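Long-range contacts in PfkB family carbohydrate kinase (Listeria grayi DSM 20601, PDB 4GM6), which probably acts as a PfkB-type kinase that transfers phosphate to a sugar or related small molecule: residues I75-P80 with A100-A105; V28-L33 with G158-L163; A259-L264 with E279-P284; Y250-T255 with D293-A298; D234-M239 with H267-G272. All blocks are in the same frame, centred on the assembly; numbering follows the deposited sequence.

Interaction 1. Residues I75-P80 with A100-A105; sequences IATVVP and AFVVEA
Thr77 and Val102 lie side by side on one face of a parallel strand pair, with Thr77 CG2 3.8 Å from Val102 CG2. Next along the same face, Val79 CG2 sits 3.9 Å from Val102 CG1, so Val102 meets both neighbours, CG2 at the first and CG1 at the second. In Val79 the touching methyl stands between the backbone N and the carbonyl carbon (chi1 -55° for CG1, which lies anti to that carbon). Helix 83-94 closes this buried face, Val89 and Leu92 pressing on Val102, while the hydroxyl of Thr77 has Gly31 O as its partner, in a bond that is very short in the model. The backbone ladder runs alongside: Val103 N donates to Thr77 O at 2.8 Å, Val79 N to Val103 O at 2.9 Å, and Ala105 N to Val79 O at 2.9 Å. The last donor stands above the carbonyl plane, 37° out of it. Against this packed side stand the Phe101 ring, which leads away from the partner strand, and the exposed side chain of Glu104. Phe101 N donates to a water, and a second water donates to Pro80 O and, at 2.8 Å, to Glu104 OE2. Strand 73-79, helix 83-94 and strand 97-104 together form a beta-alpha-beta unit, the parallel building block of the Rossmann-like PfkB fold.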
# COMPACT_ATOMS: atom_id res chain seq x y z
N ILE C 75 -12.39 32.15 5.49
CA ILE C 75 -13.58 31.37 5.80
C ILE C 75 -13.95 31.45 7.26
O ILE C 75 -13.12 31.21 8.15
CB ILE C 75 -13.40 29.88 5.41
CG1 ILE C 75 -14.73 29.14 5.51
CG2 ILE C 75 -12.36 29.21 6.31
CD1 ILE C 75 -14.66 27.68 5.10
N ALA C 76 -15.21 31.81 7.50
CA ALA C 76 -15.77 31.76 8.84
C ALA C 76 -16.19 30.30 9.11
O ALA C 76 -17.10 29.78 8.47
CB ALA C 76 -16.96 32.70 8.94
N THR C 77 -15.50 29.64 10.03
CA THR C 77 -15.83 28.26 10.35
C THR C 77 -15.47 27.88 11.80
O THR C 77 -14.86 28.67 12.52
CB THR C 77 -15.16 27.28 9.36
OG1 THR C 77 -15.92 26.07 9.30
CG2 THR C 77 -13.73 26.98 9.80
N VAL C 78 -15.86 26.67 12.22
CA VAL C 78 -15.59 26.21 13.58
C VAL C 78 -15.02 24.80 13.57
O VAL C 78 -15.56 23.91 12.90
CB VAL C 78 -16.87 26.18 14.43
CG1 VAL C 78 -16.55 25.68 15.84
CG2 VAL C 78 -17.53 27.56 14.47
N VAL C 79 -13.95 24.59 14.34
CA VAL C 79 -13.35 23.28 14.50
C VAL C 79 -12.98 23.01 15.96
O VAL C 79 -12.72 23.93 16.71
CB VAL C 79 -12.06 23.13 13.66
CG1 VAL C 79 -12.34 23.44 12.20
CG2 VAL C 79 -10.96 24.02 14.22
N PRO C 80 -12.94 21.72 16.37
CA PRO C 80 -12.54 21.44 17.74
C PRO C 80 -11.05 21.66 17.93
O PRO C 80 -10.27 21.45 17.00
CB PRO C 80 -12.88 19.96 17.89
CG PRO C 80 -12.65 19.40 16.52
CD PRO C 80 -13.18 20.49 15.60
N ALA C 100 -7.69 33.22 9.88
CA ALA C 100 -7.94 34.16 10.97
C ALA C 100 -9.35 34.08 11.56
O ALA C 100 -9.58 34.49 12.69
CB ALA C 100 -7.64 35.60 10.53
N PHE C 101 -10.32 33.58 10.79
CA PHE C 101 -11.70 33.56 11.26
C PHE C 101 -12.20 32.14 11.56
O PHE C 101 -13.40 31.91 11.68
CB PHE C 101 -12.63 34.29 10.28
CG PHE C 101 -12.28 35.75 10.09
CD1 PHE C 101 -12.90 36.74 10.85
CD2 PHE C 101 -11.32 36.14 9.16
CE1 PHE C 101 -12.58 38.07 10.68
CE2 PHE C 101 -10.99 37.47 9.00
CZ PHE C 101 -11.62 38.44 9.76
N VAL C 102 -11.26 31.20 11.68
CA VAL C 102 -11.59 29.86 12.14
C VAL C 102 -11.71 29.95 13.65
O VAL C 102 -10.84 30.52 14.32
CB VAL C 102 -10.48 28.84 11.77
CG1 VAL C 102 -10.74 27.48 12.42
CG2 VAL C 102 -10.36 28.67 10.25
N VAL C 103 -12.79 29.42 14.20
CA VAL C 103 -13.01 29.47 15.65
C VAL C 103 -12.90 28.06 16.23
O VAL C 103 -13.45 27.11 15.66
CB VAL C 103 -14.39 30.06 16.00
CG1 VAL C 103 -14.65 29.92 17.49
CG2 VAL C 103 -14.48 31.52 15.57
N GLU C 104 -12.17 27.93 17.33
CA GLU C 104 -11.98 26.63 17.98
C GLU C 104 -13.02 26.44 19.08
O GLU C 104 -13.11 27.24 19.99
CB GLU C 104 -10.59 26.52 18.61
CG GLU C 104 -9.43 26.77 17.66
CD GLU C 104 -8.15 26.07 18.11
OE1 GLU C 104 -7.73 26.28 19.25
OE2 GLU C 104 -7.57 25.31 17.31
N ALA C 105 -13.82 25.38 19.00
CA ALA C 105 -14.80 25.11 20.05
C ALA C 105 -15.46 23.74 19.85
O ALA C 105 -15.32 23.13 18.78
CB ALA C 105 -15.86 26.20 20.08
O HOH W 1 -10.95 32.34 8.10
O HOH W 2 -7.84 22.77 16.14

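Interaction 2. Residues V28-L33 with G158-L163; sequences VTIGEL and GITIAL
Thr160 turns its hydroxyl toward the strand exit at Ile30 and Gly31, where OG1 comes within 3.4 Å of Gly31 CA. Its first torsion (-66°) sets OG1 opposite the carbonyl carbon and sends CG2 away from the backbone N, and that methyl approaches Ile30 CG2 at 4.2 Å. The hydroxyl accepts a bond from a water at 2.7 Å, and the same water accepts from Glu32 N at 2.9 Å, so one solvent molecule ties the strand exit to the helix. Thr160 OG1 is also bonded to Glu59, which fixes the rotation of the hydroxyl group. The extended backbone at Gly31 passes close to this oxygen with no side chain in the way. Glu32 is stretched out (chi1 174°) and reaches across Leu163 at about a right angle, its OE1 lying 3.3 Å from Leu163 CD1. That is simple van der Waals contact: the carboxylate has its polar partners in Arg129, a salt bridge to OE1, and Ser132, a hydrogen bond to OE2, which probably balance the buried group. The loop after strand 27-30 thus meets the short, weakly bonded helix 158-163 after the neighbouring parallel strand 153-157, at the C-terminal edge of the central sheet, as in the Rossmann-like core of PfkB kinases.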
# COMPACT_ATOMS: atom_id res chain seq x y z
N VAL C 28 -15.08 35.96 0.77
CA VAL C 28 -15.35 35.38 2.08
C VAL C 28 -16.37 34.25 1.94
O VAL C 28 -17.30 34.34 1.14
CB VAL C 28 -15.81 36.46 3.11
CG1 VAL C 28 -17.16 37.07 2.70
CG2 VAL C 28 -15.89 35.88 4.51
N THR C 29 -16.17 33.18 2.69
CA THR C 29 -17.14 32.10 2.66
C THR C 29 -17.47 31.57 4.07
O THR C 29 -16.74 31.82 5.02
CB THR C 29 -16.66 30.94 1.78
OG1 THR C 29 -17.76 30.11 1.45
CG2 THR C 29 -15.60 30.15 2.51
N ILE C 30 -18.58 30.84 4.17
CA ILE C 30 -19.07 30.35 5.46
C ILE C 30 -19.46 28.89 5.31
O ILE C 30 -20.22 28.51 4.41
CB ILE C 30 -20.30 31.13 5.94
CG1 ILE C 30 -19.94 32.61 6.12
CG2 ILE C 30 -20.82 30.55 7.25
CD1 ILE C 30 -21.14 33.50 6.34
N GLY C 31 -18.94 28.04 6.18
CA GLY C 31 -19.27 26.64 6.06
C GLY C 31 -18.42 25.73 6.89
O GLY C 31 -17.38 26.13 7.42
N GLU C 32 -18.87 24.48 7.00
CA GLU C 32 -18.23 23.49 7.84
C GLU C 32 -17.25 22.65 7.03
O GLU C 32 -17.55 22.28 5.89
CB GLU C 32 -19.30 22.58 8.44
CG GLU C 32 -18.71 21.42 9.22
CD GLU C 32 -19.77 20.62 9.95
OE1 GLU C 32 -20.96 20.69 9.58
OE2 GLU C 32 -19.39 19.89 10.89
N LEU C 33 -16.10 22.34 7.63
CA LEU C 33 -15.15 21.40 7.07
C LEU C 33 -15.40 20.00 7.60
O LEU C 33 -15.64 19.81 8.79
CB LEU C 33 -13.71 21.80 7.40
CG LEU C 33 -13.12 22.90 6.51
CD1 LEU C 33 -13.55 24.24 7.09
CD2 LEU C 33 -11.61 22.82 6.43
N GLY C 158 -26.65 26.01 0.75
CA GLY C 158 -27.78 25.47 1.49
C GLY C 158 -27.41 24.43 2.53
O GLY C 158 -28.24 24.05 3.36
N ILE C 159 -26.17 23.95 2.49
CA ILE C 159 -25.71 22.95 3.46
C ILE C 159 -25.61 23.59 4.83
O ILE C 159 -26.12 23.07 5.83
CB ILE C 159 -24.36 22.34 3.04
CG1 ILE C 159 -24.56 21.40 1.86
CG2 ILE C 159 -23.72 21.60 4.21
CD1 ILE C 159 -23.28 21.01 1.16
N THR C 160 -24.98 24.76 4.87
CA THR C 160 -24.78 25.47 6.12
C THR C 160 -26.09 25.91 6.77
O THR C 160 -26.31 25.70 7.96
CB THR C 160 -23.87 26.68 5.88
OG1 THR C 160 -22.58 26.19 5.52
CG2 THR C 160 -23.77 27.52 7.14
N ILE C 161 -26.98 26.51 5.99
CA ILE C 161 -28.22 27.04 6.57
C ILE C 161 -29.15 25.92 7.05
O ILE C 161 -30.06 26.16 7.84
CB ILE C 161 -28.96 27.96 5.59
CG1 ILE C 161 -29.25 27.22 4.28
CG2 ILE C 161 -28.14 29.21 5.34
CD1 ILE C 161 -30.20 27.93 3.36
N ALA C 162 -28.91 24.70 6.59
CA ALA C 162 -29.71 23.54 7.00
C ALA C 162 -29.26 22.96 8.34
O ALA C 162 -29.98 22.18 8.97
CB ALA C 162 -29.65 22.46 5.92
N LEU C 163 -28.07 23.34 8.79
CA LEU C 163 -27.48 22.66 9.94
C LEU C 163 -28.18 23.02 11.25
O LEU C 163 -28.33 22.19 12.15
CB LEU C 163 -25.97 22.91 10.01
CG LEU C 163 -25.15 22.25 8.89
CD1 LEU C 163 -23.66 22.53 9.05
CD2 LEU C 163 -25.40 20.75 8.82
O HOH W 3 -21.16 23.90 5.27

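Interaction 3. Residues A259-L264 with E279-P284; sequences ASHHLL and EYAIYP
His261 and Tyr283 both carry CG anti to the backbone N (chi1 -173° and 163°), and this brings their side chains across one another at about a right angle. The rings meet obliquely, centroids 5.7 Å apart, with Tyr283 CB resting near His261 CD2. Tyr283 is modelled in two conformers, so these ring contacts hold for one of them.

Beyond this corner the strands pair in regular antiparallel fashion. His262 and Ile282 form one hydrogen-bonded pair: Ile282 N reaches His262 O at 2.8 Å, nearly along the C=O axis, and His262 N returns a bond to Ile282 O at 3.1 Å. Leu264 and Tyr280 form the next, with Tyr280 N 2.8 Å from Leu264 O and Leu264 N 2.9 Å from Tyr280 O. Leu263 and Ala281 make the non-hydrogen-bonded pair between them, on the face shared with His261; Leu263 CD2 packs on Ala281 CB at 3.9 Å. On the other face Ile282 sends CD1 to within 4.0 Å of Leu264 CB. The ring of His262 leads away from the partner strand, and its ND1 bonds to Arg254.

The pair lies at a subunit boundary: His261 ND1 bonds to the Tyr283 hydroxyl of a third subunit, and Leu120 of a second subunit packs on Tyr280 and Ile282. Within the chain these strands are the two arms of the hairpin 261-270 and 273-282 at one margin of the large sheet; strand 248-256 continues the sheet beyond Leu263, and helix 309-323 covers Leu264 and Tyr280.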
# COMPACT_ATOMS: atom_id res chain seq x y z
N ALA C 259 -21.84 5.09 -12.92
CA ALA C 259 -20.97 5.68 -11.92
C ALA C 259 -19.59 6.01 -12.50
O ALA C 259 -18.81 6.72 -11.87
CB ALA C 259 -20.84 4.76 -10.72
N SER C 260 -19.30 5.50 -13.71
CA SER C 260 -18.01 5.72 -14.36
C SER C 260 -18.12 6.54 -15.65
O SER C 260 -17.14 6.76 -16.34
CB SER C 260 -17.33 4.37 -14.70
OG SER C 260 -16.96 3.67 -13.53
N HIS C 261 -19.32 7.00 -15.98
CA HIS C 261 -19.51 7.67 -17.25
C HIS C 261 -20.60 8.73 -17.14
O HIS C 261 -21.78 8.40 -17.06
CB HIS C 261 -19.85 6.64 -18.33
CG HIS C 261 -19.90 7.20 -19.71
ND1 HIS C 261 -20.20 6.43 -20.81
CD2 HIS C 261 -19.70 8.45 -20.18
CE1 HIS C 261 -20.17 7.18 -21.90
NE2 HIS C 261 -19.85 8.41 -21.55
N HIS C 262 -20.18 9.99 -17.11
CA HIS C 262 -21.08 11.14 -17.04
C HIS C 262 -20.85 12.04 -18.25
O HIS C 262 -19.74 12.11 -18.77
CB HIS C 262 -20.79 11.98 -15.79
CG HIS C 262 -21.17 11.35 -14.49
ND1 HIS C 262 -21.14 12.03 -13.30
CD2 HIS C 262 -21.62 10.10 -14.20
CE1 HIS C 262 -21.50 11.22 -12.31
NE2 HIS C 262 -21.81 10.05 -12.84
N LEU C 263 -21.90 12.74 -18.67
CA LEU C 263 -21.77 13.87 -19.57
C LEU C 263 -21.95 15.12 -18.71
O LEU C 263 -22.77 15.15 -17.80
CB LEU C 263 -22.85 13.83 -20.66
CG LEU C 263 -23.01 12.52 -21.45
CD1 LEU C 263 -24.10 12.66 -22.52
CD2 LEU C 263 -21.69 12.08 -22.06
N LEU C 264 -21.16 16.16 -18.99
CA LEU C 264 -21.20 17.36 -18.18
C LEU C 264 -21.14 18.57 -19.08
O LEU C 264 -20.28 18.65 -19.96
CB LEU C 264 -20.01 17.41 -17.22
CG LEU C 264 -20.15 18.43 -16.10
CD1 LEU C 264 -21.08 17.88 -15.03
CD2 LEU C 264 -18.79 18.75 -15.51
N GLU C 279 -20.43 19.98 -24.46
CA GLU C 279 -20.73 18.91 -23.53
C GLU C 279 -19.55 17.94 -23.48
O GLU C 279 -19.12 17.44 -24.51
CB GLU C 279 -21.99 18.17 -23.96
CG GLU C 279 -22.55 17.24 -22.90
CD GLU C 279 -23.98 16.84 -23.21
OE1 GLU C 279 -24.19 16.04 -24.14
OE2 GLU C 279 -24.90 17.33 -22.51
N TYR C 280 -19.02 17.72 -22.28
CA TYR C 280 -17.90 16.78 -22.08
C TYR C 280 -18.37 15.39 -21.73
O TYR C 280 -19.31 15.21 -20.95
CB TYR C 280 -17.00 17.25 -20.94
CG TYR C 280 -16.20 18.49 -21.23
CD1 TYR C 280 -14.97 18.41 -21.86
CD2 TYR C 280 -16.68 19.74 -20.87
CE1 TYR C 280 -14.24 19.55 -22.14
CE2 TYR C 280 -15.96 20.88 -21.15
CZ TYR C 280 -14.74 20.78 -21.77
OH TYR C 280 -14.02 21.90 -22.03
N ALA C 281 -17.69 14.39 -22.29
CA ALA C 281 -17.88 13.02 -21.88
C ALA C 281 -16.74 12.66 -20.94
O ALA C 281 -15.57 12.74 -21.31
CB ALA C 281 -17.90 12.11 -23.10
N ILE C 282 -17.07 12.28 -19.71
CA ILE C 282 -16.08 11.96 -18.70
C ILE C 282 -16.15 10.47 -18.38
O ILE C 282 -17.14 10.00 -17.84
CB ILE C 282 -16.32 12.76 -17.41
CG1 ILE C 282 -16.38 14.26 -17.73
CG2 ILE C 282 -15.28 12.41 -16.36
CD1 ILE C 282 -16.76 15.14 -16.55
N TYR C 283 -15.07 9.74 -18.69
CA TYR C 283 -15.00 8.33 -18.37
C TYR C 283 -13.56 7.84 -18.48
O TYR C 283 -12.87 8.18 -19.43
CB TYR C 283 -15.89 7.52 -19.32
CG TYR C 283 -15.56 6.05 -19.32
CD1 TYR C 283 -14.64 5.53 -20.22
CD2 TYR C 283 -16.14 5.18 -18.39
CE1 TYR C 283 -14.32 4.18 -20.22
CE2 TYR C 283 -15.83 3.83 -18.39
CZ TYR C 283 -14.92 3.34 -19.30
OH TYR C 283 -14.59 2.01 -19.30
N PRO C 284 -13.09 7.06 -17.48
CA PRO C 284 -13.86 6.72 -16.27
C PRO C 284 -13.91 7.94 -15.36
O PRO C 284 -13.41 9.00 -15.72
CB PRO C 284 -13.02 5.61 -15.63
CG PRO C 284 -11.61 5.94 -16.03
CD PRO C 284 -11.72 6.53 -17.43

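Interaction 4. Residues Y250-T255 with D293-A298; sequences YATKRT and DAYTAA
Strand 250-255 and helix 293-298 run in roughly opposing directions, 142° between their N-to-C axes, and approach to 9.0 Å. The nearest backbone point is Thr252 beside Tyr295, and side chains fill the distance between the two elements.

Tyr295 and Tyr250 do much of it. With CG anti to the backbone N (chi1 -173°) the Tyr295 ring reaches out from the helix to the strand, and Thr252 lays CG2 over one face in a CH-pi contact, 3.6 Å from the ring centroid and only 12° off the normal. The far end of Tyr295 passes the Ala251 carbonyl, OH to O 3.2 Å, while the hydroxyl has its hydrogen bond with His267 O on the next strand. The two tyrosines point past one another from facing elements, and the edge of the Tyr250 ring is turned to Tyr295, CD2 to CE2 3.9 Å. Farther along the same ring Thr296 crosses at about a right angle: its CG2 sits 3.5 Å from Tyr250 OH, and its OG1 lies near the ring plane at the edge. That OG1 bonds back to Gly292 O within the helix.

The Gly-Gly-Gly-Asp sequence ending at Asp293 is consistent with the GxGD signature of PfkB kinases. Its helix, 291-304, is packed on a face of the large sheet, with strand 261-270 alongside 248-256. Helix 309-323 covers Tyr295 through Val313, Ala316 and Thr317, and helix 58-68 meets Asp293 and Thr296.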
# COMPACT_ATOMS: atom_id res chain seq x y z
N TYR C 250 -26.26 29.73 -12.37
CA TYR C 250 -25.27 28.85 -13.00
C TYR C 250 -25.40 27.46 -12.44
O TYR C 250 -25.79 27.28 -11.28
CB TYR C 250 -23.86 29.39 -12.79
CG TYR C 250 -23.46 29.55 -11.33
CD1 TYR C 250 -23.88 30.66 -10.60
CD2 TYR C 250 -22.65 28.62 -10.69
CE1 TYR C 250 -23.52 30.82 -9.27
CE2 TYR C 250 -22.29 28.77 -9.36
CZ TYR C 250 -22.72 29.88 -8.66
OH TYR C 250 -22.37 30.04 -7.34
N ALA C 251 -25.08 26.46 -13.25
CA ALA C 251 -25.14 25.08 -12.83
C ALA C 251 -24.54 24.21 -13.92
O ALA C 251 -24.26 24.70 -15.02
CB ALA C 251 -26.58 24.66 -12.55
N THR C 252 -24.34 22.93 -13.62
CA THR C 252 -23.96 21.99 -14.66
C THR C 252 -25.14 21.11 -14.99
O THR C 252 -25.99 20.84 -14.15
CB THR C 252 -22.78 21.11 -14.23
OG1 THR C 252 -23.07 20.54 -12.95
CG2 THR C 252 -21.51 21.93 -14.13
N LYS C 253 -25.24 20.68 -16.24
CA LYS C 253 -26.20 19.66 -16.57
C LYS C 253 -25.42 18.36 -16.64
O LYS C 253 -24.52 18.21 -17.46
CB LYS C 253 -26.91 19.95 -17.89
CG LYS C 253 -27.93 18.89 -18.26
CD LYS C 253 -28.57 19.16 -19.62
CE LYS C 253 -29.24 17.90 -20.14
NZ LYS C 253 -29.90 18.11 -21.46
N ARG C 254 -25.76 17.43 -15.75
CA ARG C 254 -25.06 16.18 -15.62
C ARG C 254 -25.93 15.04 -16.13
O ARG C 254 -27.04 14.83 -15.66
CB ARG C 254 -24.66 15.94 -14.16
CG ARG C 254 -23.72 14.77 -13.96
CD ARG C 254 -23.48 14.52 -12.48
NE ARG C 254 -22.74 15.62 -11.86
CZ ARG C 254 -21.42 15.70 -11.82
NH1 ARG C 254 -20.67 14.74 -12.36
NH2 ARG C 254 -20.85 16.74 -11.22
N THR C 255 -25.42 14.31 -17.10
CA THR C 255 -26.12 13.14 -17.59
C THR C 255 -25.39 11.91 -17.06
O THR C 255 -24.31 11.58 -17.53
CB THR C 255 -26.16 13.12 -19.11
OG1 THR C 255 -26.56 14.42 -19.57
CG2 THR C 255 -27.15 12.08 -19.62
N ASP C 293 -18.20 22.16 -6.75
CA ASP C 293 -17.47 23.23 -6.08
C ASP C 293 -16.40 23.80 -6.99
O ASP C 293 -16.04 24.97 -6.88
CB ASP C 293 -16.84 22.74 -4.77
CG ASP C 293 -17.88 22.16 -3.82
OD1 ASP C 293 -19.02 22.66 -3.82
OD2 ASP C 293 -17.57 21.20 -3.10
N ALA C 294 -15.87 22.97 -7.88
CA ALA C 294 -14.86 23.42 -8.81
C ALA C 294 -15.55 24.30 -9.85
O ALA C 294 -15.01 25.33 -10.25
CB ALA C 294 -14.16 22.24 -9.47
N TYR C 295 -16.73 23.89 -10.28
CA TYR C 295 -17.53 24.69 -11.20
C TYR C 295 -17.87 26.01 -10.54
O TYR C 295 -17.66 27.08 -11.11
CB TYR C 295 -18.82 23.96 -11.58
CG TYR C 295 -19.61 24.67 -12.67
CD1 TYR C 295 -19.16 24.68 -13.99
CD2 TYR C 295 -20.82 25.31 -12.39
CE1 TYR C 295 -19.88 25.33 -14.99
CE2 TYR C 295 -21.55 25.96 -13.39
CZ TYR C 295 -21.08 25.96 -14.69
OH TYR C 295 -21.80 26.59 -15.70
N THR C 296 -18.38 25.95 -9.32
CA THR C 296 -18.79 27.18 -8.63
C THR C 296 -17.62 28.16 -8.53
O THR C 296 -17.77 29.35 -8.81
CB THR C 296 -19.36 26.90 -7.21
OG1 THR C 296 -20.62 26.22 -7.35
CG2 THR C 296 -19.58 28.22 -6.43
N ALA C 297 -16.46 27.66 -8.12
CA ALA C 297 -15.30 28.53 -7.95
C ALA C 297 -14.84 29.09 -9.28
O ALA C 297 -14.42 30.26 -9.38
CB ALA C 297 -14.16 27.77 -7.28
N ALA C 298 -14.93 28.28 -10.33
CA ALA C 298 -14.48 28.74 -11.65
C ALA C 298 -15.41 29.84 -12.17
O ALA C 298 -14.95 30.82 -12.76
CB ALA C 298 -14.41 27.59 -12.63

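Interaction 5. Residues D234-M239 with H267-G272; sequences DYYQAM and HLWTQG
Tyr236 and Trp269 reach past one another, each laying its CB on the other's ring. Followed outward, Tyr236 begins with CB over the five-membered ring of Trp269, 3.5 Å from its centroid and 3.3 Å from CD1. CG comes next, 3.8 Å from Trp269 CB, which stands over one face of the tyrosine ring, offset toward its rim; Tyr236 CD1 and CD2 lie 4.0 and 4.1 Å from that same Trp269 CB. The two ring planes are only 23° apart but slid so far that they barely overlap. At the tip, OH accepts a bond from a water at 3.0 Å; this water also contacts Tyr235 OH and His267 ND1, joining helix to strand, and Tyr236 OH is further hydrogen-bonded to Ala217 O. Around Trp269, Gln237 bends at chi2 (70°) to bring OE1 to the indole edge, 3.6 Å from CZ2, and Gly272 N lies over the face opposite Tyr236 CB. Asp234 caps the helix, its OD1 accepting from Gln237 N at 3.1 Å. Helix 235-242 lies against the large sheet at strand 261-270, with Phe249 and Ala251 of the neighbouring strand 248-256 touching Tyr236, and helix 219-225 touching Tyr235.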
# COMPACT_ATOMS: atom_id res chain seq x y z
N ASP C 234 -37.82 27.03 -20.19
CA ASP C 234 -36.94 28.10 -19.74
C ASP C 234 -37.19 28.38 -18.26
O ASP C 234 -37.87 29.35 -17.90
CB ASP C 234 -37.14 29.37 -20.58
CG ASP C 234 -35.99 30.36 -20.41
OD1 ASP C 234 -35.26 30.24 -19.40
OD2 ASP C 234 -35.83 31.26 -21.28
N TYR C 235 -36.64 27.53 -17.40
CA TYR C 235 -36.87 27.66 -15.96
C TYR C 235 -36.14 28.86 -15.37
O TYR C 235 -36.69 29.54 -14.45
CB TYR C 235 -36.49 26.36 -15.24
CG TYR C 235 -35.22 25.74 -15.75
CD1 TYR C 235 -35.25 24.79 -16.77
CD2 TYR C 235 -33.99 26.08 -15.20
CE1 TYR C 235 -34.08 24.21 -17.24
CE2 TYR C 235 -32.82 25.50 -15.66
CZ TYR C 235 -32.87 24.57 -16.68
OH TYR C 235 -31.71 24.01 -17.13
N TYR C 236 -34.92 29.15 -15.91
CA TYR C 236 -34.15 30.30 -15.44
C TYR C 236 -34.90 31.62 -15.61
O TYR C 236 -34.88 32.48 -14.72
CB TYR C 236 -32.81 30.39 -16.18
CG TYR C 236 -31.78 29.40 -15.67
CD1 TYR C 236 -31.28 28.39 -16.50
CD2 TYR C 236 -31.31 29.46 -14.37
CE1 TYR C 236 -30.34 27.48 -16.03
CE2 TYR C 236 -30.37 28.57 -13.89
CZ TYR C 236 -29.88 27.58 -14.72
OH TYR C 236 -28.95 26.68 -14.24
N GLN C 237 -35.57 31.78 -16.75
CA GLN C 237 -36.27 33.01 -17.05
C GLN C 237 -37.46 33.21 -16.03
O GLN C 237 -37.81 34.38 -15.58
CB GLN C 237 -36.82 33.00 -18.52
CG GLN C 237 -37.74 34.24 -18.78
CD GLN C 237 -36.95 35.59 -18.82
OE1 GLN C 237 -36.01 35.72 -19.60
NE2 GLN C 237 -37.31 36.55 -17.97
N ALA C 238 -38.02 31.91 -15.68
CA ALA C 238 -39.16 31.94 -14.73
C ALA C 238 -38.63 32.20 -13.31
O ALA C 238 -39.26 32.91 -12.51
CB ALA C 238 -39.96 30.62 -14.82
N MET C 239 -37.49 31.61 -13.02
CA MET C 239 -36.88 31.79 -11.73
C MET C 239 -36.55 33.26 -11.59
O MET C 239 -36.69 33.83 -10.53
CB MET C 239 -35.64 30.90 -11.63
CG MET C 239 -35.97 29.42 -11.68
SD MET C 239 -34.53 28.38 -11.91
CE MET C 239 -33.35 29.33 -10.98
N HIS C 267 -24.00 25.51 -17.66
CA HIS C 267 -24.97 26.53 -18.03
C HIS C 267 -24.69 27.78 -17.20
O HIS C 267 -24.35 27.72 -16.01
CB HIS C 267 -26.41 26.07 -17.75
CG HIS C 267 -26.90 24.95 -18.64
ND1 HIS C 267 -27.97 24.15 -18.30
CD2 HIS C 267 -26.44 24.48 -19.83
CE1 HIS C 267 -28.16 23.23 -19.25
NE2 HIS C 267 -27.24 23.41 -20.19
N LEU C 268 -24.83 28.93 -17.85
CA LEU C 268 -24.77 30.20 -17.15
C LEU C 268 -25.79 31.16 -17.78
O LEU C 268 -25.70 31.48 -18.97
CB LEU C 268 -23.34 30.77 -17.21
CG LEU C 268 -23.07 32.10 -16.50
CD1 LEU C 268 -23.60 32.07 -15.07
CD2 LEU C 268 -21.59 32.40 -16.52
N TRP C 269 -26.76 31.60 -16.97
CA TRP C 269 -27.87 32.42 -17.44
C TRP C 269 -27.73 33.82 -16.87
O TRP C 269 -27.59 34.02 -15.65
CB TRP C 269 -29.21 31.80 -17.00
CG TRP C 269 -30.44 32.48 -17.54
CD1 TRP C 269 -31.23 32.04 -18.57
CD2 TRP C 269 -31.02 33.71 -17.08
NE1 TRP C 269 -32.26 32.93 -18.78
CE2 TRP C 269 -32.16 33.96 -17.88
CE3 TRP C 269 -30.68 34.63 -16.08
CZ2 TRP C 269 -32.96 35.10 -17.71
CZ3 TRP C 269 -31.49 35.76 -15.90
CH2 TRP C 269 -32.61 35.98 -16.72
N THR C 270 -27.80 34.83 -17.75
CA THR C 270 -27.70 36.20 -17.30
C THR C 270 -28.30 37.16 -18.32
O THR C 270 -28.04 37.05 -19.53
CB THR C 270 -26.25 36.60 -16.96
OG1 THR C 270 -26.26 37.80 -16.15
CG2 THR C 270 -25.43 36.81 -18.22
N GLN C 271 -29.12 38.09 -17.80
CA GLN C 271 -29.84 39.08 -18.60
C GLN C 271 -30.52 38.47 -19.82
O GLN C 271 -30.22 38.84 -20.96
CB GLN C 271 -28.96 40.29 -18.97
CG GLN C 271 -27.48 39.98 -19.15
CD GLN C 271 -26.63 41.25 -19.05
OE1 GLN C 271 -26.70 41.98 -18.07
NE2 GLN C 271 -25.84 41.53 -20.08
N GLY C 272 -31.38 37.47 -19.60
CA GLY C 272 -32.27 36.95 -20.65
C GLY C 272 -31.70 35.85 -21.49
O GLY C 272 -32.39 35.28 -22.34
O HOH W 4 -29.56 23.98 -15.51

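Overall arrangement
All five contacts reach one mixed sheet, the core of the PfkB fold. Interactions 1 and 2 belong to its N-terminal half, centres 12 Å apart on the neighbouring strands 73-79 and 27-30; the chain span of interaction 2 encloses interaction 1. Both close before the others open. The remaining three share the C-terminal half. The centres of interactions 3 and 4 are 14 Å apart, and those of interactions 4 and 5 are 15 Å apart. Interactions 3 and 5 use different parts of strand 261-270 and alternate along the chain. Interactions 1 and 3 stand about 36 Å apart between centres, on opposite sides of the chain's centre; the one sheet runs from the beta-alpha-beta edge to the hairpin that meets other subunits.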